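Long-range contacts in serine protease inhibitor (Schistosoma haematobium, PDB 3STO), which adopts the serpin fold and probably inhibits serine-type endopeptidases: residues F381-Y386 against A397-P402; N98-E103 against N113-S118; M186-V191 against L335-F340; F197-F202 against P247-R252. All blocks are in the same frame, centred on the assembly; numbering follows the deposited sequence.

Contact 1: F381-Y386 against A397-P402; sequences FICFIY and AKVMNP
Four backbone hydrogen bonds tie Phe381 to Val399 and Cys383 to Ala397, zipping up the antiparallel beta hairpin of strands 381-387 and 392-399 near the C-terminal end of the serpin fold. The shortest runs from Val399 N to Phe381 O (2.8 Å) and is nearly straight, 170° at the hydrogen; Phe381 N returns the bond to Val399 O at 3.0 Å. Ala397 O takes Cys383 N at 3.0 Å and also the CA-H of Ile382, whose CA lies 3.4 Å away. Around this polar core the side chains divide between the two sheet faces. On one, Phe381 (chi1 59°) folds its ring alongside Val399, which sets its CB over the ring face, 3.8 Å from the centroid and 24° off the normal. Cys383 SG follows on the same face, against Ala397 CB at 3.9 Å. The other face carries the non-hydrogen-bonded pair Ile382 and Lys398, whose aliphatic stems meet at an angle and both touch Leu266. Strand 253-260 flanks the hairpin through backbone bonds from Ile382 to Val258 and Phe384 to Val256. Lys398 touches Ile382 CG1 with its CB (3.9 Å), then bends at chi3 and carries NZ off to Phe34 O.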
loop_
_atom_site.group_PDB
_atom_site.type_symbol
_atom_site.label_atom_id
_atom_site.label_comp_id
_atom_site.label_asym_id
_atom_site.label_seq_id
_atom_site.Cartn_x
_atom_site.Cartn_y
_atom_site.Cartn_z
ATOM N N PHE A 381 -15.068 5.883 -7.054
ATOM C CA PHE A 381 -15.068 4.452 -6.820
ATOM C C PHE A 381 -13.922 4.037 -5.907
ATOM O O PHE A 381 -12.934 4.749 -5.742
ATOM C CB PHE A 381 -14.955 3.710 -8.145
ATOM C CG PHE A 381 -13.710 4.056 -8.931
ATOM C CD1 PHE A 381 -13.648 5.215 -9.706
ATOM C CD2 PHE A 381 -12.602 3.230 -8.900
ATOM C CE1 PHE A 381 -12.529 5.514 -10.449
ATOM C CE2 PHE A 381 -11.461 3.534 -9.642
ATOM C CZ PHE A 381 -11.425 4.671 -10.423
ATOM N N ILE A 382 -14.052 2.854 -5.339
ATOM C CA ILE A 382 -12.980 2.295 -4.532
ATOM C C ILE A 382 -12.359 1.121 -5.287
ATOM O O ILE A 382 -13.051 0.334 -5.928
ATOM C CB ILE A 382 -13.502 1.949 -3.097
ATOM C CG1 ILE A 382 -13.459 3.229 -2.248
ATOM C CG2 ILE A 382 -12.710 0.830 -2.437
ATOM C CD1 ILE A 382 -14.760 3.614 -1.734
ATOM N N CYS A 383 -11.045 1.037 -5.262
ATOM C CA CYS A 383 -10.396 -0.061 -5.943
ATOM C C CYS A 383 -9.227 -0.652 -5.138
ATOM O O CYS A 383 -8.706 -0.020 -4.205
ATOM C CB CYS A 383 -9.976 0.345 -7.352
ATOM S SG CYS A 383 -8.773 1.632 -7.363
ATOM N N PHE A 384 -8.842 -1.876 -5.494
ATOM C CA PHE A 384 -7.800 -2.594 -4.784
ATOM C C PHE A 384 -6.932 -3.353 -5.753
ATOM O O PHE A 384 -7.404 -3.784 -6.801
ATOM C CB PHE A 384 -8.434 -3.620 -3.877
ATOM C CG PHE A 384 -9.400 -3.051 -2.868
ATOM C CD1 PHE A 384 -8.940 -2.609 -1.609
ATOM C CD2 PHE A 384 -10.751 -3.030 -3.134
ATOM C CE1 PHE A 384 -9.801 -2.141 -0.649
ATOM C CE2 PHE A 384 -11.654 -2.544 -2.182
ATOM C CZ PHE A 384 -11.177 -2.108 -0.930
ATOM N N ILE A 385 -5.650 -3.499 -5.433
ATOM C CA ILE A 385 -4.917 -4.612 -6.004
ATOM C C ILE A 385 -5.077 -5.726 -4.983
ATOM O O ILE A 385 -4.675 -5.578 -3.843
ATOM C CB ILE A 385 -3.483 -4.289 -6.221
ATOM C CG1 ILE A 385 -3.369 -3.163 -7.240
ATOM C CG2 ILE A 385 -2.707 -5.566 -6.610
ATOM C CD1 ILE A 385 -1.973 -2.584 -7.349
ATOM N N TYR A 386 -5.752 -6.802 -5.362
ATOM C CA TYR A 386 -6.111 -7.840 -4.410
ATOM C C TYR A 386 -5.183 -9.033 -4.625
ATOM O O TYR A 386 -4.921 -9.416 -5.767
ATOM C CB TYR A 386 -7.581 -8.243 -4.623
ATOM C CG TYR A 386 -8.087 -9.391 -3.775
ATOM C CD1 TYR A 386 -8.299 -9.238 -2.413
ATOM C CD2 TYR A 386 -8.357 -10.635 -4.341
ATOM C CE1 TYR A 386 -8.768 -10.279 -1.633
ATOM C CE2 TYR A 386 -8.824 -11.691 -3.568
ATOM C CZ TYR A 386 -9.022 -11.507 -2.201
ATOM O OH TYR A 386 -9.497 -12.541 -1.410
ATOM N N ALA A 397 -7.357 1.965 -2.407
ATOM C CA ALA A 397 -7.450 3.268 -3.023
ATOM C C ALA A 397 -8.894 3.729 -3.115
ATOM O O ALA A 397 -9.807 2.947 -3.359
ATOM C CB ALA A 397 -6.811 3.270 -4.423
ATOM N N LYS A 398 -9.084 5.023 -2.927
ATOM C CA LYS A 398 -10.337 5.651 -3.278
ATOM C C LYS A 398 -10.058 6.700 -4.378
ATOM O O LYS A 398 -9.198 7.586 -4.234
ATOM C CB LYS A 398 -10.989 6.282 -2.053
ATOM C CG LYS A 398 -12.262 7.050 -2.392
ATOM C CD LYS A 398 -12.903 7.648 -1.163
ATOM C CE LYS A 398 -12.068 8.776 -0.594
ATOM N NZ LYS A 398 -12.926 9.702 0.196
ATOM N N VAL A 399 -10.785 6.596 -5.477
ATOM C CA VAL A 399 -10.613 7.527 -6.587
ATOM C C VAL A 399 -11.844 8.409 -6.768
ATOM O O VAL A 399 -12.893 7.975 -7.258
ATOM C CB VAL A 399 -10.259 6.797 -7.895
ATOM C CG1 VAL A 399 -9.934 7.799 -8.952
ATOM C CG2 VAL A 399 -9.071 5.837 -7.675
HETATM N N MSE A 400 -11.710 9.655 -6.344
HETATM C CA MSE A 400 -12.793 10.624 -6.461
HETATM C C MSE A 400 -12.615 11.519 -7.674
HETATM O O MSE A 400 -13.578 11.951 -8.296
HETATM C CB MSE A 400 -12.828 11.501 -5.219
HETATM C CG MSE A 400 -13.661 10.926 -4.112
HETATM SE SE MSE A 400 -13.745 12.143 -2.585
HETATM C CE MSE A 400 -14.906 11.030 -1.476
ATOM N N ASN A 401 -11.359 11.798 -7.982
ATOM C CA ASN A 401 -10.998 12.721 -9.004
ATOM C C ASN A 401 -9.836 12.125 -9.769
ATOM O O ASN A 401 -8.675 12.308 -9.380
ATOM C CB ASN A 401 -10.572 14.051 -8.372
ATOM C CG ASN A 401 -10.508 15.203 -9.385
ATOM O OD1 ASN A 401 -10.444 14.998 -10.600
ATOM N ND2 ASN A 401 -10.543 16.421 -8.874
ATOM N N PRO A 402 -10.142 11.407 -10.863
ATOM C CA PRO A 402 -9.076 10.826 -11.698
ATOM C C PRO A 402 -8.327 11.933 -12.414
ATOM O O PRO A 402 -8.940 12.857 -12.931
ATOM C CB PRO A 402 -9.826 9.939 -12.700
ATOM C CG PRO A 402 -11.325 10.167 -12.449
ATOM C CD PRO A 402 -11.484 11.278 -11.460
#

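Contact 2: N98-E103 against N113-S118; sequences NSLTSE and NVVRIS
Ile117 pushes its CD1 against the last part of helix 82-101, meeting Thr101 CG2 at 3.8 Å and Leu100 CB at 4.0 Å and crossing both side chains at about a right angle. This is a helix-to-strand packing of the serpin fold: the helix, probably the counterpart of helix D, docks on strand 112-124, the probable counterpart of strand 2A. Val115 adds its CG2 from the same strand, 3.8 Å from Leu100 O, while Phe192 of strand 186-197 and Phe253 of strand 253-260 pack on Val115. Beyond the helix the chain comes close enough to pair by backbone: Val114 N gives a straight bond to Glu103 O (2.9 Å, 171° at the hydrogen). A water bridges the gap between this bond and the helix. It accepts Val115 N at 2.8 Å and sits 2.7 Å from Leu100 O and 2.8 Å from Glu103 O, so it lies between two carbonyls and a strand amide. Thr101 keeps its hydroxyl on its own helix, bonded to Asn97 O; with chi1 at 67°, CG2 stands anti to the carbonyl carbon, which turns the methyl to Ile117. Glu103 O is also approached by Asn113 CA, at 3.5 Å.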
loop_
_atom_site.group_PDB
_atom_site.type_symbol
_atom_site.label_atom_id
_atom_site.label_comp_id
_atom_site.label_asym_id
_atom_site.label_seq_id
_atom_site.Cartn_x
_atom_site.Cartn_y
_atom_site.Cartn_z
ATOM N N ASN A 98 9.074 -12.866 1.115
ATOM C CA ASN A 98 9.335 -13.974 0.205
ATOM C C ASN A 98 8.157 -14.304 -0.722
ATOM O O ASN A 98 8.345 -14.574 -1.905
ATOM C CB ASN A 98 9.716 -15.245 0.965
ATOM C CG ASN A 98 11.130 -15.194 1.514
ATOM O OD1 ASN A 98 11.991 -14.492 0.977
ATOM N ND2 ASN A 98 11.376 -15.945 2.592
ATOM N N SER A 99 6.963 -14.314 -0.147
ATOM C CA SER A 99 5.756 -14.621 -0.870
ATOM C C SER A 99 5.541 -13.595 -1.964
ATOM O O SER A 99 5.331 -13.963 -3.100
ATOM C CB SER A 99 4.571 -14.645 0.070
ATOM O OG SER A 99 3.442 -15.135 -0.598
ATOM N N LEU A 100 5.690 -12.311 -1.642
ATOM C CA LEU A 100 5.385 -11.249 -2.599
ATOM C C LEU A 100 6.450 -11.066 -3.680
ATOM O O LEU A 100 6.124 -10.896 -4.879
ATOM C CB LEU A 100 5.116 -9.925 -1.871
ATOM C CG LEU A 100 3.799 -9.814 -1.097
ATOM C CD1 LEU A 100 3.803 -8.589 -0.159
ATOM C CD2 LEU A 100 2.661 -9.736 -2.089
ATOM N N THR A 101 7.718 -11.105 -3.277
ATOM C CA THR A 101 8.804 -10.832 -4.228
ATOM C C THR A 101 9.115 -12.053 -5.097
ATOM O O THR A 101 9.850 -11.959 -6.058
ATOM C CB THR A 101 10.102 -10.331 -3.535
ATOM O OG1 THR A 101 10.654 -11.383 -2.737
ATOM C CG2 THR A 101 9.817 -9.115 -2.638
ATOM N N SER A 102 8.544 -13.200 -4.759
ATOM C CA SER A 102 8.702 -14.365 -5.609
ATOM C C SER A 102 7.874 -14.257 -6.903
ATOM O O SER A 102 8.096 -15.015 -7.841
ATOM C CB SER A 102 8.311 -15.633 -4.872
ATOM O OG SER A 102 6.922 -15.656 -4.637
ATOM N N GLU A 103 6.936 -13.319 -6.967
ATOM C CA GLU A 103 6.082 -13.227 -8.144
ATOM C C GLU A 103 6.749 -12.484 -9.308
ATOM O O GLU A 103 7.245 -11.357 -9.180
ATOM C CB GLU A 103 4.698 -12.679 -7.784
ATOM C CG GLU A 103 3.992 -13.511 -6.703
ATOM C CD GLU A 103 3.596 -14.889 -7.240
ATOM O OE1 GLU A 103 3.710 -15.113 -8.473
ATOM O OE2 GLU A 103 3.160 -15.740 -6.433
ATOM N N ASN A 113 10.247 -8.412 -11.003
ATOM C CA ASN A 113 9.369 -8.605 -9.871
ATOM C C ASN A 113 8.066 -7.899 -10.133
ATOM O O ASN A 113 8.056 -6.728 -10.494
ATOM C CB ASN A 113 9.972 -7.980 -8.602
ATOM C CG ASN A 113 10.841 -8.944 -7.809
ATOM O OD1 ASN A 113 11.203 -10.029 -8.293
ATOM N ND2 ASN A 113 11.203 -8.536 -6.574
ATOM N N VAL A 114 6.963 -8.583 -9.914
ATOM C CA VAL A 114 5.686 -7.897 -9.925
ATOM C C VAL A 114 5.663 -6.837 -8.788
ATOM O O VAL A 114 5.255 -5.687 -8.979
ATOM C CB VAL A 114 4.523 -8.929 -9.793
ATOM C CG1 VAL A 114 3.200 -8.253 -9.491
ATOM C CG2 VAL A 114 4.434 -9.806 -11.043
ATOM N N VAL A 115 6.107 -7.232 -7.603
ATOM C CA VAL A 115 6.027 -6.367 -6.444
ATOM C C VAL A 115 7.431 -5.975 -5.983
ATOM O O VAL A 115 8.288 -6.839 -5.804
ATOM C CB VAL A 115 5.348 -7.078 -5.277
ATOM C CG1 VAL A 115 5.070 -6.081 -4.130
ATOM C CG2 VAL A 115 4.099 -7.795 -5.741
ATOM N N ARG A 116 7.666 -4.678 -5.803
ATOM C CA ARG A 116 8.925 -4.215 -5.243
ATOM C C ARG A 116 8.654 -3.479 -3.933
ATOM O O ARG A 116 7.984 -2.426 -3.893
ATOM C CB ARG A 116 9.712 -3.349 -6.224
ATOM N N ILE A 117 9.148 -4.081 -2.857
ATOM C CA ILE A 117 9.020 -3.520 -1.528
ATOM C C ILE A 117 10.328 -2.822 -1.168
ATOM O O ILE A 117 11.424 -3.404 -1.325
ATOM C CB ILE A 117 8.783 -4.647 -0.523
ATOM C CG1 ILE A 117 7.427 -5.318 -0.799
ATOM C CG2 ILE A 117 8.953 -4.130 0.926
ATOM C CD1 ILE A 117 7.473 -6.834 -0.751
ATOM N N SER A 118 10.241 -1.576 -0.715
ATOM C CA SER A 118 11.472 -0.873 -0.333
ATOM C C SER A 118 11.300 -0.040 0.922
ATOM O O SER A 118 10.386 0.802 1.019
ATOM C CB SER A 118 11.971 0.025 -1.459
ATOM O OG SER A 118 12.285 -0.728 -2.607
HETATM O O HOH W 1 7.335 -9.702 -6.923
#

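Contact 3: M186-V191 against L335-F340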
loop_
_atom_site.group_PDB
_atom_site.type_symbol
_atom_site.label_atom_id
_atom_site.label_comp_id
_atom_site.label_asym_id
_atom_site.label_seq_id
_atom_site.Cartn_x
_atom_site.Cartn_y
_atom_site.Cartn_z
HETATM N N MSE A 186 16.126 10.877 12.493
HETATM C CA MSE A 186 15.852 9.695 11.691
HETATM C C MSE A 186 14.550 9.775 10.929
HETATM O O MSE A 186 13.518 10.203 11.466
HETATM C CB MSE A 186 15.848 8.445 12.570
HETATM C CG MSE A 186 15.498 7.168 11.801
HETATM SE SE MSE A 186 15.778 5.519 12.870
HETATM C CE MSE A 186 15.200 6.184 14.620
ATOM N N ILE A 187 14.616 9.363 9.671
ATOM C CA ILE A 187 13.440 9.302 8.819
ATOM C C ILE A 187 13.299 7.939 8.155
ATOM O O ILE A 187 14.256 7.396 7.596
ATOM C CB ILE A 187 13.504 10.356 7.740
ATOM C CG1 ILE A 187 13.309 11.755 8.357
ATOM C CG2 ILE A 187 12.457 10.042 6.651
ATOM C CD1 ILE A 187 13.331 12.875 7.332
ATOM N N LEU A 188 12.109 7.374 8.261
ATOM C CA LEU A 188 11.765 6.128 7.569
ATOM C C LEU A 188 10.877 6.437 6.362
ATOM O O LEU A 188 9.935 7.247 6.460
ATOM C CB LEU A 188 11.014 5.183 8.497
ATOM C CG LEU A 188 11.664 4.727 9.799
ATOM C CD1 LEU A 188 10.661 3.897 10.591
ATOM C CD2 LEU A 188 12.899 3.938 9.491
ATOM N N VAL A 189 11.203 5.795 5.242
ATOM C CA VAL A 189 10.528 5.975 3.960
ATOM C C VAL A 189 10.144 4.605 3.375
ATOM O O VAL A 189 10.997 3.760 3.124
ATOM C CB VAL A 189 11.407 6.753 2.929
ATOM C CG1 VAL A 189 10.608 7.062 1.677
ATOM C CG2 VAL A 189 11.901 8.062 3.507
ATOM N N ASN A 190 8.851 4.373 3.195
ATOM C CA ASN A 190 8.385 3.160 2.523
ATOM C C ASN A 190 7.877 3.394 1.075
ATOM O O ASN A 190 7.136 4.329 0.787
ATOM C CB ASN A 190 7.337 2.390 3.357
ATOM C CG ASN A 190 6.882 1.099 2.649
ATOM O OD1 ASN A 190 5.794 1.027 2.062
ATOM N ND2 ASN A 190 7.744 0.094 2.667
ATOM N N VAL A 191 8.337 2.540 0.178
ATOM C CA VAL A 191 7.940 2.543 -1.211
ATOM C C VAL A 191 7.362 1.176 -1.564
ATOM O O VAL A 191 7.964 0.125 -1.278
ATOM C CB VAL A 191 9.136 2.818 -2.142
ATOM C CG1 VAL A 191 8.752 2.556 -3.593
ATOM C CG2 VAL A 191 9.654 4.238 -1.955
ATOM N N LEU A 335 18.098 8.837 19.849
ATOM C CA LEU A 335 17.660 8.418 18.526
ATOM C C LEU A 335 16.179 8.082 18.594
ATOM O O LEU A 335 15.761 7.232 19.389
ATOM C CB LEU A 335 18.407 7.191 18.012
ATOM C CG LEU A 335 18.013 6.817 16.578
ATOM C CD1 LEU A 335 18.371 7.906 15.578
ATOM C CD2 LEU A 335 18.632 5.515 16.178
ATOM N N TYR A 336 15.391 8.768 17.777
ATOM C CA TYR A 336 13.986 8.412 17.615
ATOM C C TYR A 336 13.564 8.738 16.194
ATOM O O TYR A 336 14.306 9.386 15.442
ATOM C CB TYR A 336 13.106 9.169 18.598
ATOM C CG TYR A 336 13.056 10.645 18.293
ATOM C CD1 TYR A 336 14.142 11.474 18.595
ATOM C CD2 TYR A 336 11.924 11.216 17.696
ATOM C CE1 TYR A 336 14.097 12.825 18.336
ATOM C CE2 TYR A 336 11.868 12.565 17.422
ATOM C CZ TYR A 336 12.956 13.364 17.743
ATOM O OH TYR A 336 12.899 14.703 17.471
ATOM N N VAL A 337 12.369 8.294 15.817
ATOM C CA VAL A 337 11.926 8.495 14.451
ATOM C C VAL A 337 11.195 9.829 14.324
ATOM O O VAL A 337 10.204 10.052 15.013
ATOM C CB VAL A 337 11.052 7.318 13.977
ATOM C CG1 VAL A 337 10.358 7.667 12.637
ATOM C CG2 VAL A 337 11.908 6.067 13.842
ATOM N N ASN A 338 11.684 10.719 13.459
ATOM C CA ASN A 338 11.012 12.003 13.255
ATOM C C ASN A 338 9.833 11.847 12.294
ATOM O O ASN A 338 8.733 12.331 12.567
ATOM C CB ASN A 338 11.976 13.041 12.683
ATOM C CG ASN A 338 13.066 13.413 13.639
ATOM O OD1 ASN A 338 14.113 12.750 13.702
ATOM N ND2 ASN A 338 12.834 14.484 14.401
ATOM N N GLU A 339 10.069 11.181 11.163
ATOM C CA GLU A 339 9.035 11.016 10.135
ATOM C C GLU A 339 8.973 9.580 9.604
ATOM O O GLU A 339 9.988 8.892 9.478
ATOM C CB GLU A 339 9.260 11.974 8.968
ATOM C CG GLU A 339 9.634 13.383 9.373
ATOM C CD GLU A 339 9.935 14.285 8.175
ATOM O OE1 GLU A 339 9.209 14.199 7.155
ATOM O OE2 GLU A 339 10.903 15.080 8.251
ATOM N N PHE A 340 7.764 9.141 9.306
ATOM C CA PHE A 340 7.528 7.813 8.823
ATOM C C PHE A 340 6.558 8.049 7.656
ATOM O O PHE A 340 5.389 8.389 7.829
ATOM C CB PHE A 340 6.948 6.960 9.950
ATOM C CG PHE A 340 6.774 5.496 9.613
ATOM C CD1 PHE A 340 6.490 5.084 8.340
ATOM C CD2 PHE A 340 6.885 4.531 10.594
ATOM C CE1 PHE A 340 6.304 3.743 8.042
ATOM C CE2 PHE A 340 6.702 3.184 10.296
ATOM C CZ PHE A 340 6.406 2.799 9.008
#
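Asn338 grips the backbone of Met186 twice. Its OD1 accepts Met186 N at 3.0 Å in the carbonyl plane, and its own N gives a 2.8 Å bond to Met186 O. The side chain has CG anti to the carbonyl carbon (chi1 -66°), which brings OD1 to Met186 N, a side-chain acceptor next to the backbone pairing; Ala185 N also donates to OD1. One step on, Leu188 N bonds to Glu339 O at 2.9 Å, and the parallel pairing continues through Phe340. Selenomethionine Met186 bends at chi3 and brings CE onto Val337 CG2 (3.4 Å) and Leu335 CG (3.5 Å). Leu188 crosses Phe340, its CD1 lying off-centre above the ring, 4.3 Å from the centroid. On the opposite sheet face Ile187 and Glu339 run side by side, and Ile187 CD1 reaches Glu339 OE2 at 3.4 Å. Further out, helix 43-55 covers Leu188 and Phe340 with Leu53, Thr49 and Leu50, while helix 153-167 lies on the other face, where Val189 meets Trp163 and Val164. Strand 112-124 flanks strand 186-197 on its other edge. Strands 186-197 and 339-348 probably correspond to strands 3A and 5A of the serpin fold; here they pair directly, with no loop strand between them, and in inhibitory serpins the reactive-centre loop enters between these two strands on insertion.

Contact 4: F197-F202 against P247-R252; sequences FWQSPF and PLNNTR
Phe197 O accepts Asn249 N at 2.8 Å, a bent bond (136° at the hydrogen), and Gln199 N gives a straighter one to Pro247 O at 3.1 Å. The two straddle a single backbone bridge between Trp198 and Leu248. Pro247 O has a second donor in a water, 3.0 Å away, which itself accepts Ser200 N at 2.7 Å; the same oxygen lies in plane at the edge of the Trp198 indole, near CE3. Phe202 CE1 lies over one face of that indole. Several polar groups find partners just outside this crossing: Trp198 NE1 donates to Asn349 O, which limits the rotation of the indole, and Ser200 O receives both Lys246 NZ and Gln227 NE2. Asn250 gives its backbone N to Asp196 OD2 and its ND2 to Glu103 OE1, while its OD1 takes a weak bond from Arg252 N. The Arg252 guanidinium is held on three nitrogens: NE by Asp387 OD1 and NH1 by Glu103 OE2, both salt bridges, and NH2 by Ser99 OG. Apolar contact is modest, with Leu248 CD2 4.1 Å from Trp198 CE3. Carbons also rest on carbonyls: Leu248 CD2 lies 3.5 Å from Phe197 O, and Gln199 CB lies 3.4 Å from Leu248 O. Gln199, its CG anti to the backbone N (chi1 -167°), runs alongside Thr251. The Trp198 loop follows strand 186-197 at what is probably the breach, the end of sheet A so named in serpins, on the way to strand 208-215, and here it meets the loop joining strands 241-247 and 253-260.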
loop_
_atom_site.group_PDB
_atom_site.type_symbol
_atom_site.label_atom_id
_atom_site.label_comp_id
_atom_site.label_asym_id
_atom_site.label_seq_id
_atom_site.Cartn_x
_atom_site.Cartn_y
_atom_site.Cartn_z
ATOM N N PHE A 197 1.198 -6.246 -16.555
ATOM C CA PHE A 197 0.238 -6.141 -17.649
ATOM C C PHE A 197 -1.081 -6.753 -17.224
ATOM O O PHE A 197 -1.109 -7.615 -16.326
ATOM C CB PHE A 197 0.760 -6.909 -18.869
ATOM C CG PHE A 197 1.931 -6.260 -19.543
ATOM C CD1 PHE A 197 1.924 -4.906 -19.829
ATOM C CD2 PHE A 197 3.056 -6.989 -19.851
ATOM C CE1 PHE A 197 3.012 -4.295 -20.428
ATOM C CE2 PHE A 197 4.143 -6.385 -20.459
ATOM C CZ PHE A 197 4.115 -5.036 -20.750
ATOM N N TRP A 198 -2.169 -6.280 -17.840
ATOM C CA TRP A 198 -3.459 -6.954 -17.762
ATOM C C TRP A 198 -3.314 -8.318 -18.376
ATOM O O TRP A 198 -2.593 -8.497 -19.350
ATOM C CB TRP A 198 -4.564 -6.214 -18.537
ATOM C CG TRP A 198 -4.823 -4.834 -18.047
ATOM C CD1 TRP A 198 -4.570 -3.667 -18.711
ATOM C CD2 TRP A 198 -5.356 -4.466 -16.763
ATOM N NE1 TRP A 198 -4.919 -2.594 -17.921
ATOM C CE2 TRP A 198 -5.409 -3.054 -16.723
ATOM C CE3 TRP A 198 -5.791 -5.198 -15.637
ATOM C CZ2 TRP A 198 -5.888 -2.350 -15.611
ATOM C CZ3 TRP A 198 -6.260 -4.500 -14.532
ATOM C CH2 TRP A 198 -6.312 -3.085 -14.530
ATOM N N GLN A 199 -4.006 -9.280 -17.790
ATOM C CA GLN A 199 -4.199 -10.560 -18.442
ATOM C C GLN A 199 -4.889 -10.320 -19.816
ATOM O O GLN A 199 -4.513 -10.924 -20.820
ATOM C CB GLN A 199 -4.989 -11.503 -17.519
ATOM C CG GLN A 199 -4.987 -12.951 -17.950
ATOM C CD GLN A 199 -5.867 -13.171 -19.192
ATOM O OE1 GLN A 199 -6.945 -12.604 -19.303
ATOM N NE2 GLN A 199 -5.390 -13.980 -20.127
ATOM N N SER A 200 -5.870 -9.411 -19.844
ATOM C CA SER A 200 -6.518 -8.959 -21.087
ATOM C C SER A 200 -6.578 -7.413 -21.243
ATOM O O SER A 200 -7.476 -6.750 -20.729
ATOM C CB SER A 200 -7.913 -9.557 -21.184
ATOM O OG SER A 200 -8.539 -9.005 -22.299
ATOM N N PRO A 201 -5.622 -6.841 -21.972
ATOM C CA PRO A 201 -5.422 -5.395 -22.047
ATOM C C PRO A 201 -6.495 -4.715 -22.858
ATOM O O PRO A 201 -7.132 -5.364 -23.674
ATOM C CB PRO A 201 -4.071 -5.267 -22.785
ATOM C CG PRO A 201 -3.547 -6.634 -22.886
ATOM C CD PRO A 201 -4.697 -7.548 -22.862
ATOM N N PHE A 202 -6.691 -3.426 -22.618
ATOM C CA PHE A 202 -7.660 -2.628 -23.352
ATOM C C PHE A 202 -7.014 -2.285 -24.666
ATOM O O PHE A 202 -5.806 -2.159 -24.728
ATOM C CB PHE A 202 -7.972 -1.324 -22.606
ATOM C CG PHE A 202 -8.703 -1.512 -21.289
ATOM C CD1 PHE A 202 -7.995 -1.721 -20.106
ATOM C CD2 PHE A 202 -10.097 -1.458 -21.238
ATOM C CE1 PHE A 202 -8.659 -1.856 -18.898
ATOM C CE2 PHE A 202 -10.783 -1.601 -20.036
ATOM C CZ PHE A 202 -10.045 -1.804 -18.839
ATOM N N PRO A 247 -8.236 -9.523 -13.711
ATOM C CA PRO A 247 -6.946 -10.138 -13.384
ATOM C C PRO A 247 -5.748 -9.492 -14.079
ATOM O O PRO A 247 -5.792 -9.034 -15.222
ATOM C CB PRO A 247 -7.111 -11.595 -13.863
ATOM C CG PRO A 247 -8.559 -11.742 -14.293
ATOM C CD PRO A 247 -9.062 -10.364 -14.593
ATOM N N LEU A 248 -4.636 -9.488 -13.367
ATOM C CA LEU A 248 -3.372 -9.104 -13.954
ATOM C C LEU A 248 -2.764 -10.325 -14.610
ATOM O O LEU A 248 -3.328 -11.427 -14.545
ATOM C CB LEU A 248 -2.459 -8.444 -12.908
ATOM C CG LEU A 248 -3.117 -7.064 -12.755
ATOM C CD1 LEU A 248 -3.413 -6.727 -11.347
ATOM C CD2 LEU A 248 -2.375 -5.947 -13.546
ATOM N N ASN A 249 -1.656 -10.129 -15.294
ATOM C CA ASN A 249 -1.154 -11.196 -16.112
ATOM C C ASN A 249 -0.603 -12.326 -15.242
ATOM O O ASN A 249 -0.827 -13.487 -15.511
ATOM C CB ASN A 249 -0.106 -10.700 -17.096
ATOM C CG ASN A 249 0.187 -11.742 -18.136
ATOM O OD1 ASN A 249 -0.743 -12.288 -18.743
ATOM N ND2 ASN A 249 1.449 -12.083 -18.301
ATOM N N ASN A 250 0.104 -11.966 -14.184
ATOM C CA ASN A 250 0.301 -12.898 -13.108
ATOM C C ASN A 250 -1.017 -12.937 -12.327
ATOM O O ASN A 250 -1.383 -11.985 -11.617
ATOM C CB ASN A 250 1.511 -12.484 -12.244
ATOM C CG ASN A 250 1.819 -13.503 -11.161
ATOM O OD1 ASN A 250 0.911 -14.186 -10.689
ATOM N ND2 ASN A 250 3.096 -13.623 -10.776
ATOM N N THR A 251 -1.762 -14.018 -12.480
ATOM C CA THR A 251 -3.148 -13.987 -12.048
ATOM C C THR A 251 -3.379 -14.200 -10.558
ATOM O O THR A 251 -4.528 -14.300 -10.102
ATOM C CB THR A 251 -4.025 -14.928 -12.872
ATOM O OG1 THR A 251 -3.694 -16.288 -12.564
ATOM C CG2 THR A 251 -3.845 -14.630 -14.374
ATOM N N ARG A 252 -2.295 -14.266 -9.795
ATOM C CA ARG A 252 -2.406 -14.205 -8.344
ATOM C C ARG A 252 -2.955 -12.804 -7.912
ATOM O O ARG A 252 -3.627 -12.645 -6.897
ATOM C CB ARG A 252 -1.026 -14.477 -7.723
ATOM C CG ARG A 252 -0.856 -13.833 -6.363
ATOM C CD ARG A 252 0.386 -14.309 -5.663
ATOM N NE ARG A 252 0.413 -13.837 -4.281
ATOM C CZ ARG A 252 1.436 -14.028 -3.454
ATOM N NH1 ARG A 252 2.515 -14.673 -3.877
ATOM N NH2 ARG A 252 1.380 -13.575 -2.212
HETATM O O HOH W 2 -7.489 -8.859 -17.695
#

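Contacts 1 and 3 are buried strand pairings, antiparallel in a C-terminal hairpin and parallel in sheet A, on opposite sides of the chain's centre with their own centres about 27 Å apart. Contacts 2 and 4 are only partly buried, and each includes a water that bridges backbone groups. Strand 186-197 links three of them: contact 3 lies at its start, contact 4 where it ends, and strand 112-124 of contact 2 runs beside it, with Ser118 O close to Val191 N. Contacts 2 and 4 also touch directly through charged and amide side chains, chemistry scarce in contact 1, whose side chains meet mainly through apolar packing.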